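PDB 3RZA: tripeptidase from Staphylococcus aureus subsp. aureus, which probably hydrolyses short peptides as a metal-dependent tripeptidase of the M20/M25/M40 peptidase family. Local coordinates for residues K321-S333 against L379-V391. Numbering follows the deposited sequence.
Sequences KIAQESARNLGLS and LLASQVLEIIKIV
Ser326 of helix 318-329 takes a hydrogen bond from Gln383 of helix 374-393. The extended Gln383 side chain reaches over to Ser326, and its NE2 donates to Ser326 OG at 3.1 Å. Ser326 OG sits between its backbone N and carbonyl carbon (chi1 73°). From there it also donates to Ala323 O, at 2.8 Å, so the buried hydroxyl accepts one bond and donates another. Ser326 is a knob among Gln383, Glu386, Ile387 and Ile390. Its CB lies tight against Ile387 CG1, 3.5 Å away.

In turn Ile390 is a knob from the other helix, set among Ile322, Glu325, Ser326 and Asn329. Its CD1 rests on the backbone of Ser326, while its CG2 meets Ile322 CG2 at 3.8 Å. The two isoleucines run past each other in opposite directions. On the exposed side, Asn329 ND2 donates to Glu386 OE2 at 2.9 Å. The N-H comes to the anti side of OE2, tilted out of the carboxylate plane, and the amide and carboxylate planes stand 79° apart. Glu386 is bent at chi2 (64°), which turns its carboxylate toward Asn329.

A Schellman motif with Gly331 as C-prime residue ends helix 318-329. Leu330 CD1 lies against the Gln383 backbone, and Leu332 CD2 packs on Leu379 CD1 at 3.7 Å. Ile322 and Ile387 also touch Tyr183 of strand 181-184. This is knobs-into-holes packing of two neighbouring helices on one face of the central sheet, consistent with the alpha/beta catalytic domain of M20 peptidases.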
loop_
_atom_site.group_PDB
_atom_site.type_symbol
_atom_site.label_atom_id
_atom_site.label_comp_id
_atom_site.label_asym_id
_atom_site.label_seq_id
_atom_site.Cartn_x
_atom_site.Cartn_y
_atom_site.Cartn_z
ATOM N N LYS A 321 6.645 -47.168 1.266
ATOM C CA LYS A 321 5.963 -48.459 1.080
ATOM C C LYS A 321 5.027 -48.837 2.235
ATOM O O LYS A 321 3.929 -49.327 2.006
ATOM C CB LYS A 321 6.990 -49.580 0.838
ATOM C CG LYS A 321 7.783 -49.425 -0.499
ATOM C CD LYS A 321 6.960 -49.934 -1.698
ATOM C CE LYS A 321 7.268 -49.212 -3.031
ATOM N NZ LYS A 321 6.432 -47.971 -3.285
ATOM N N ILE A 322 5.445 -48.568 3.466
ATOM C CA ILE A 322 4.587 -48.789 4.652
ATOM C C ILE A 322 3.335 -47.861 4.645
ATOM O O ILE A 322 2.214 -48.319 4.937
ATOM C CB ILE A 322 5.401 -48.672 5.962
ATOM C CG1 ILE A 322 6.429 -49.821 6.053
ATOM C CG2 ILE A 322 4.484 -48.692 7.166
ATOM C CD1 ILE A 322 7.595 -49.561 7.039
ATOM N N ALA A 323 3.496 -46.602 4.232
ATOM C CA ALA A 323 2.333 -45.674 4.107
ATOM C C ALA A 323 1.337 -46.143 3.040
ATOM O O ALA A 323 0.099 -46.108 3.248
ATOM C CB ALA A 323 2.805 -44.237 3.794
ATOM N N GLN A 324 1.874 -46.568 1.895
ATOM C CA GLN A 324 1.047 -47.087 0.826
ATOM C C GLN A 324 0.366 -48.416 1.216
ATOM O O GLN A 324 -0.812 -48.603 0.932
ATOM C CB GLN A 324 1.855 -47.259 -0.469
ATOM C CG GLN A 324 2.277 -45.966 -1.135
ATOM C CD GLN A 324 3.026 -46.256 -2.402
ATOM O OE1 GLN A 324 4.146 -46.750 -2.354
ATOM N NE2 GLN A 324 2.383 -46.039 -3.550
ATOM N N GLU A 325 1.104 -49.316 1.875
ATOM C CA GLU A 325 0.529 -50.605 2.364
ATOM C C GLU A 325 -0.640 -50.376 3.338
ATOM O O GLU A 325 -1.718 -50.983 3.173
ATOM C CB GLU A 325 1.601 -51.475 3.034
ATOM C CG GLU A 325 1.119 -52.911 3.449
ATOM C CD GLU A 325 2.193 -53.739 4.187
ATOM O OE1 GLU A 325 3.385 -53.377 4.147
ATOM O OE2 GLU A 325 1.822 -54.752 4.820
ATOM N N SER A 326 -0.431 -49.488 4.316
ATOM C CA SER A 326 -1.488 -49.104 5.300
ATOM C C SER A 326 -2.746 -48.553 4.597
ATOM O O SER A 326 -3.871 -48.926 4.939
ATOM C CB SER A 326 -0.954 -48.109 6.334
ATOM O OG SER A 326 -0.747 -46.776 5.810
ATOM N N ALA A 327 -2.532 -47.742 3.569
ATOM C CA ALA A 327 -3.608 -47.211 2.751
ATOM C C ALA A 327 -4.365 -48.326 1.972
ATOM O O ALA A 327 -5.597 -48.382 2.020
ATOM C CB ALA A 327 -3.067 -46.071 1.777
ATOM N N ARG A 328 -3.631 -49.217 1.308
ATOM C CA ARG A 328 -4.248 -50.368 0.608
ATOM C C ARG A 328 -5.004 -51.313 1.529
ATOM O O ARG A 328 -6.128 -51.747 1.193
ATOM C CB ARG A 328 -3.219 -51.175 -0.176
ATOM C CG ARG A 328 -2.744 -50.508 -1.449
ATOM C CD ARG A 328 -2.005 -51.486 -2.335
ATOM N NE ARG A 328 -0.783 -51.959 -1.675
ATOM C CZ ARG A 328 0.429 -51.369 -1.712
ATOM N NH1 ARG A 328 0.679 -50.245 -2.432
ATOM N NH2 ARG A 328 1.421 -51.929 -1.022
ATOM N N ASN A 329 -4.430 -51.601 2.694
ATOM C CA ASN A 329 -5.124 -52.420 3.717
ATOM C C ASN A 329 -6.486 -51.846 4.169
ATOM O O ASN A 329 -7.413 -52.602 4.402
ATOM C CB ASN A 329 -4.250 -52.644 4.952
ATOM C CG ASN A 329 -3.054 -53.551 4.689
ATOM O OD1 ASN A 329 -2.865 -54.060 3.593
ATOM N ND2 ASN A 329 -2.226 -53.727 5.711
ATOM N N LEU A 330 -6.591 -50.522 4.230
ATOM C CA LEU A 330 -7.856 -49.833 4.521
ATOM C C LEU A 330 -8.700 -49.464 3.287
ATOM O O LEU A 330 -9.672 -48.720 3.410
ATOM C CB LEU A 330 -7.554 -48.566 5.331
ATOM C CG LEU A 330 -6.987 -48.815 6.724
ATOM C CD1 LEU A 330 -6.604 -47.477 7.282
ATOM C CD2 LEU A 330 -8.014 -49.498 7.625
ATOM N N GLY A 331 -8.340 -49.973 2.113
ATOM C CA GLY A 331 -9.135 -49.764 0.906
ATOM C C GLY A 331 -9.091 -48.361 0.317
ATOM O O GLY A 331 -10.052 -47.920 -0.317
ATOM N N LEU A 332 -7.967 -47.687 0.499
ATOM C CA LEU A 332 -7.784 -46.280 0.094
ATOM C C LEU A 332 -6.824 -46.263 -1.096
ATOM O O LEU A 332 -6.211 -47.284 -1.414
ATOM C CB LEU A 332 -7.243 -45.461 1.272
ATOM C CG LEU A 332 -8.005 -45.596 2.619
ATOM C CD1 LEU A 332 -7.393 -44.676 3.646
ATOM C CD2 LEU A 332 -9.487 -45.297 2.475
ATOM N N SER A 333 -6.734 -45.126 -1.769
ATOM C CA SER A 333 -6.020 -45.022 -3.063
ATOM C C SER A 333 -4.537 -45.466 -3.046
ATOM O O SER A 333 -4.052 -45.985 -4.033
ATOM C CB SER A 333 -6.077 -43.584 -3.585
ATOM O OG SER A 333 -5.191 -42.751 -2.828
ATOM N N LEU A 379 -10.864 -43.009 9.273
ATOM C CA LEU A 379 -9.842 -43.650 8.424
ATOM C C LEU A 379 -8.405 -43.277 8.789
ATOM O O LEU A 379 -7.520 -44.134 8.686
ATOM C CB LEU A 379 -10.091 -43.358 6.911
ATOM C CG LEU A 379 -11.306 -44.055 6.272
ATOM C CD1 LEU A 379 -11.554 -43.461 4.893
ATOM C CD2 LEU A 379 -11.137 -45.606 6.186
ATOM N N LEU A 380 -8.169 -42.021 9.185
ATOM C CA LEU A 380 -6.813 -41.549 9.551
ATOM C C LEU A 380 -6.299 -42.224 10.815
ATOM O O LEU A 380 -5.151 -42.651 10.858
ATOM C CB LEU A 380 -6.770 -40.020 9.755
ATOM C CG LEU A 380 -5.409 -39.358 10.105
ATOM C CD1 LEU A 380 -4.382 -39.544 8.949
ATOM C CD2 LEU A 380 -5.596 -37.853 10.479
ATOM N N ALA A 381 -7.131 -42.236 11.861
ATOM C CA ALA A 381 -6.839 -42.994 13.091
ATOM C C ALA A 381 -6.608 -44.489 12.811
ATOM O O ALA A 381 -5.644 -45.076 13.315
ATOM C CB ALA A 381 -7.967 -42.806 14.113
ATOM N N SER A 382 -7.448 -45.084 11.965
ATOM C CA SER A 382 -7.239 -46.487 11.535
ATOM C C SER A 382 -5.928 -46.663 10.753
ATOM O O SER A 382 -5.242 -47.668 10.946
ATOM C CB SER A 382 -8.420 -46.971 10.709
ATOM O OG SER A 382 -9.593 -46.896 11.491
ATOM N N GLN A 383 -5.567 -45.661 9.922
ATOM C CA GLN A 383 -4.320 -45.713 9.145
ATOM C C GLN A 383 -3.079 -45.599 10.025
ATOM O O GLN A 383 -2.164 -46.368 9.864
ATOM C CB GLN A 383 -4.258 -44.632 8.077
ATOM C CG GLN A 383 -3.196 -44.930 6.993
ATOM C CD GLN A 383 -2.867 -43.766 6.117
ATOM O OE1 GLN A 383 -3.329 -42.628 6.337
ATOM N NE2 GLN A 383 -2.042 -44.031 5.097
ATOM N N VAL A 384 -3.052 -44.631 10.932
ATOM C CA VAL A 384 -1.933 -44.507 11.882
ATOM C C VAL A 384 -1.749 -45.819 12.692
ATOM O O VAL A 384 -0.603 -46.276 12.875
ATOM C CB VAL A 384 -2.106 -43.329 12.854
ATOM C CG1 VAL A 384 -0.945 -43.279 13.844
ATOM C CG2 VAL A 384 -2.235 -41.977 12.096
ATOM N N LEU A 385 -2.863 -46.429 13.137
ATOM C CA LEU A 385 -2.805 -47.720 13.825
ATOM C C LEU A 385 -2.206 -48.830 12.919
ATOM O O LEU A 385 -1.409 -49.642 13.380
ATOM C CB LEU A 385 -4.194 -48.146 14.337
ATOM C CG LEU A 385 -4.261 -49.533 15.011
ATOM C CD1 LEU A 385 -3.263 -49.599 16.192
ATOM C CD2 LEU A 385 -5.661 -49.835 15.451
ATOM N N GLU A 386 -2.626 -48.858 11.652
ATOM C CA GLU A 386 -2.166 -49.861 10.707
ATOM C C GLU A 386 -0.672 -49.716 10.422
ATOM O O GLU A 386 0.038 -50.719 10.362
ATOM C CB GLU A 386 -2.974 -49.762 9.419
ATOM C CG GLU A 386 -2.799 -50.901 8.460
ATOM C CD GLU A 386 -3.286 -52.244 8.985
ATOM O OE1 GLU A 386 -4.167 -52.289 9.872
ATOM O OE2 GLU A 386 -2.780 -53.259 8.493
ATOM N N ILE A 387 -0.203 -48.472 10.292
ATOM C CA ILE A 387 1.239 -48.171 10.097
ATOM C C ILE A 387 2.099 -48.678 11.258
ATOM O O ILE A 387 3.147 -49.269 11.031
ATOM C CB ILE A 387 1.483 -46.630 9.892
ATOM C CG1 ILE A 387 0.977 -46.195 8.519
ATOM C CG2 ILE A 387 2.977 -46.270 10.081
ATOM C CD1 ILE A 387 0.945 -44.697 8.298
ATOM N N ILE A 388 1.641 -48.449 12.492
ATOM C CA ILE A 388 2.314 -48.987 13.689
ATOM C C ILE A 388 2.372 -50.533 13.674
ATOM O O ILE A 388 3.421 -51.114 14.024
ATOM C CB ILE A 388 1.648 -48.488 15.004
ATOM C CG1 ILE A 388 1.986 -47.020 15.243
ATOM C CG2 ILE A 388 2.103 -49.309 16.217
ATOM C CD1 ILE A 388 1.108 -46.361 16.326
ATOM N N LYS A 389 1.264 -51.175 13.250
ATOM C CA LYS A 389 1.207 -52.653 13.136
ATOM C C LYS A 389 2.141 -53.191 12.052
ATOM O O LYS A 389 2.780 -54.228 12.254
ATOM C CB LYS A 389 -0.235 -53.153 12.863
ATOM C CG LYS A 389 -1.201 -53.087 14.064
ATOM C CD LYS A 389 -2.622 -53.534 13.663
ATOM C CE LYS A 389 -3.406 -54.026 14.861
ATOM N NZ LYS A 389 -4.829 -54.395 14.536
ATOM N N ILE A 390 2.192 -52.503 10.899
ATOM C CA ILE A 390 3.038 -52.927 9.772
ATOM C C ILE A 390 4.535 -52.803 10.132
ATOM O O ILE A 390 5.312 -53.718 9.865
ATOM C CB ILE A 390 2.718 -52.132 8.469
ATOM C CG1 ILE A 390 1.329 -52.520 7.924
ATOM C CG2 ILE A 390 3.782 -52.411 7.388
ATOM C CD1 ILE A 390 0.683 -51.445 7.002
ATOM N N VAL A 391 4.903 -51.678 10.749
ATOM C CA VAL A 391 6.257 -51.472 11.295
ATOM C C VAL A 391 6.624 -52.572 12.319
ATOM O O VAL A 391 7.752 -53.082 12.304
ATOM C CB VAL A 391 6.414 -50.036 11.933
ATOM C CG1 VAL A 391 7.753 -49.888 12.668
ATOM C CG2 VAL A 391 6.284 -48.941 10.853
#